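Local atomic coordinates of teichoic acid D-alanine hydrolase (PDB entry 5ZH8), a protein that removes D-alanyl groups from wall teichoic acid and lipoteichoic acid in Staphylococcus aureus and affects methicillin resistance. Residues L65-Y69 against L100-K104. Sequence-based numbering, arbitrary orientation.
Sequences LKEVY and LKMSK
Val68 is gripped at both ends of its backbone by a single residue, Ser103, although the paths of 65-69 and 100-104 run almost at right angles. Val68 N donates to Ser103 O at 2.9 Å and Ser103 N returns a bond to Val68 O at 2.7 Å; both are nearly straight and lie on carbonyl lone pairs. The Val68 side chain shares a face with Ser103, CB against CB. With CG1 anti to the backbone N (chi1 -177°), that methyl rests 3.6 Å from Lys101 O, while CG2 meets Leu100 CD2 at 4.0 Å. Tyr69 and Met102 lie side by side on the other face, where Met102 CE reaches within 4.0 Å of Tyr69 CD1. Extended Lys104 crosses this ring obliquely, its NZ 4.1 Å from Tyr69 CD2 and salt-bridged to Asp80 of helix 74-85. Glu67 OE1 lies 3.5 Å from Lys104 CG, against the aliphatic chain and not at the ammonium. On the far side of strand 99-106, Lys101 and Met102 both pair with Ile94 of strand 90-96 in a classic beta bulge. Through the Val68-Ser103 pair, short, weakly bonded strand 68-69 is an antiparallel edge strand of the central sheet characteristic of the beta-lactamase and penicillin-binding protein fold.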
ATOM      1  N   LEU A  65      -5.352  23.581 -18.923  1.00 69.47           N
ATOM      2  CA  LEU A  65      -6.580  23.560 -18.133  1.00 67.62           C
ATOM      3  C   LEU A  65      -6.429  24.490 -16.942  1.00 68.34           C
ATOM      4  O   LEU A  65      -5.361  24.552 -16.333  1.00 68.65           O
ATOM      5  CB  LEU A  65      -6.885  22.144 -17.646  1.00 64.33           C
ATOM      6  CG  LEU A  65      -7.160  21.102 -18.734  1.00 63.27           C
ATOM      7  CD1 LEU A  65      -7.311  19.715 -18.125  1.00 60.49           C
ATOM      8  CD2 LEU A  65      -8.389  21.466 -19.552  1.00 63.80           C
ATOM      9  N   LYS A  66      -7.500  25.211 -16.614  1.00 69.00           N
ATOM     10  CA  LYS A  66      -7.457  26.182 -15.521  1.00 70.18           C
ATOM     11  C   LYS A  66      -8.024  25.604 -14.224  1.00 67.41           C
ATOM     12  O   LYS A  66      -8.844  24.690 -14.243  1.00 64.70           O
ATOM     13  CB  LYS A  66      -8.181  27.485 -15.908  1.00 73.38           C
ATOM     14  CG  LYS A  66      -9.689  27.376 -16.089  1.00 73.12           C
ATOM     15  CD  LYS A  66     -10.306  28.750 -16.380  1.00 76.47           C
ATOM     16  CE  LYS A  66     -11.712  28.891 -15.800  1.00 76.11           C
ATOM     17  NZ  LYS A  66     -11.731  28.916 -14.305  1.00 74.85           N
ATOM     18  N   GLU A  67      -7.556  26.138 -13.099  1.00 67.86           N
ATOM     19  CA  GLU A  67      -8.077  25.758 -11.797  1.00 65.78           C
ATOM     20  C   GLU A  67      -9.518  26.234 -11.674  1.00 65.78           C
ATOM     21  O   GLU A  67      -9.869  27.316 -12.144  1.00 68.16           O
ATOM     22  CB  GLU A  67      -7.235  26.364 -10.676  1.00 66.94           C
ATOM     23  CG  GLU A  67      -5.830  25.787 -10.574  1.00 66.89           C
ATOM     24  CD  GLU A  67      -5.127  26.195  -9.293  1.00 67.93           C
ATOM     25  OE1 GLU A  67      -5.687  25.908  -8.218  1.00 66.91           O
ATOM     26  OE2 GLU A  67      -4.032  26.807  -9.352  1.00 70.24           O
ATOM     27  N   VAL A  68     -10.351  25.397 -11.070  1.00 63.26           N
ATOM     28  CA  VAL A  68     -11.726  25.752 -10.766  1.00 63.40           C
ATOM     29  C   VAL A  68     -11.933  25.473  -9.282  1.00 61.98           C
ATOM     30  O   VAL A  68     -11.822  24.333  -8.838  1.00 59.30           O
ATOM     31  CB  VAL A  68     -12.736  24.939 -11.608  1.00 62.10           C
ATOM     32  CG1 VAL A  68     -14.156  25.391 -11.314  1.00 62.81           C
ATOM     33  CG2 VAL A  68     -12.443  25.100 -13.089  1.00 63.24           C
ATOM     34  N   TYR A  69     -12.213  26.522  -8.522  1.00 63.61           N
ATOM     35  CA  TYR A  69     -12.441  26.388  -7.095  1.00 63.04           C
ATOM     36  C   TYR A  69     -13.133  27.625  -6.571  1.00 65.41           C
ATOM     37  O   TYR A  69     -12.568  28.716  -6.618  1.00 67.74           O
ATOM     38  CB  TYR A  69     -11.119  26.186  -6.354  1.00 62.41           C
ATOM     39  CG  TYR A  69     -11.226  26.417  -4.865  1.00 62.57           C
ATOM     40  CD1 TYR A  69     -12.154  25.724  -4.092  1.00 61.13           C
ATOM     41  CD2 TYR A  69     -10.402  27.332  -4.231  1.00 64.30           C
ATOM     42  CE1 TYR A  69     -12.257  25.943  -2.731  1.00 61.51           C
ATOM     43  CE2 TYR A  69     -10.491  27.542  -2.866  1.00 64.68           C
ATOM     44  CZ  TYR A  69     -11.421  26.849  -2.125  1.00 63.13           C
ATOM     45  OH  TYR A  69     -11.492  27.084  -0.782  1.00 63.63           O
ATOM     46  N   LEU A 100     -18.404  21.217 -14.279  1.00 53.99           N
ATOM     47  CA  LEU A 100     -17.180  21.178 -13.493  1.00 52.92           C
ATOM     48  C   LEU A 100     -17.213  22.302 -12.470  1.00 54.37           C
ATOM     49  O   LEU A 100     -17.119  23.465 -12.836  1.00 56.41           O
ATOM     50  CB  LEU A 100     -15.961  21.327 -14.405  1.00 53.04           C
ATOM     51  CG  LEU A 100     -14.569  21.266 -13.771  1.00 52.25           C
ATOM     52  CD1 LEU A 100     -14.276  19.890 -13.202  1.00 49.86           C
ATOM     53  CD2 LEU A 100     -13.520  21.616 -14.807  1.00 53.29           C
ATOM     54  N   LYS A 101     -17.369  21.947 -11.195  1.00 53.50           N
ATOM     55  CA  LYS A 101     -17.428  22.925 -10.105  1.00 55.24           C
ATOM     56  C   LYS A 101     -16.119  23.020  -9.312  1.00 54.77           C
ATOM     57  O   LYS A 101     -15.913  23.980  -8.563  1.00 55.99           O
ATOM     58  CB  LYS A 101     -18.543  22.570  -9.127  1.00 55.27           C
ATOM     59  CG  LYS A 101     -19.913  22.360  -9.747  1.00 56.14           C
ATOM     60  CD  LYS A 101     -20.511  23.604 -10.378  1.00 59.05           C
ATOM     61  CE  LYS A 101     -20.816  24.660  -9.339  1.00 61.20           C
ATOM     62  NZ  LYS A 101     -21.715  25.696  -9.922  1.00 64.34           N
ATOM     63  N   MET A 102     -15.256  22.017  -9.445  1.00 52.89           N
ATOM     64  CA  MET A 102     -13.964  22.034  -8.777  1.00 52.52           C
ATOM     65  C   MET A 102     -12.937  21.235  -9.563  1.00 51.33           C
ATOM     66  O   MET A 102     -13.214  20.124 -10.004  1.00 50.10           O
ATOM     67  CB  MET A 102     -14.074  21.480  -7.352  1.00 51.58           C
ATOM     68  CG  MET A 102     -12.810  21.676  -6.520  1.00 51.50           C
ATOM     69  SD  MET A 102     -13.032  21.282  -4.784  1.00 50.69           S
ATOM     70  CE  MET A 102     -11.432  21.777  -4.146  1.00 51.53           C
ATOM     71  N   SER A 103     -11.751  21.813  -9.718  1.00 52.19           N
ATOM     72  CA  SER A 103     -10.631  21.169 -10.388  1.00 51.53           C
ATOM     73  C   SER A 103      -9.368  21.804  -9.845  1.00 52.57           C
ATOM     74  O   SER A 103      -9.124  22.988 -10.083  1.00 54.69           O
ATOM     75  CB  SER A 103     -10.712  21.367 -11.903  1.00 52.41           C
ATOM     76  OG  SER A 103      -9.667  20.681 -12.567  1.00 52.00           O
ATOM     77  N   LYS A 104      -8.578  21.036  -9.097  1.00 51.45           N
ATOM     78  CA  LYS A 104      -7.424  21.602  -8.402  1.00 52.41           C
ATOM     79  C   LYS A 104      -6.364  20.554  -8.088  1.00 51.06           C
ATOM     80  O   LYS A 104      -6.678  19.425  -7.716  1.00 49.22           O
ATOM     81  CB  LYS A 104      -7.884  22.289  -7.109  1.00 53.06           C
ATOM     82  CG  LYS A 104      -6.802  23.088  -6.414  1.00 54.87           C
ATOM     83  CD  LYS A 104      -7.378  23.945  -5.295  1.00 55.99           C
ATOM     84  CE  LYS A 104      -6.293  24.799  -4.646  1.00 57.97           C
ATOM     85  NZ  LYS A 104      -6.794  25.577  -3.475  1.00 59.17           N
TER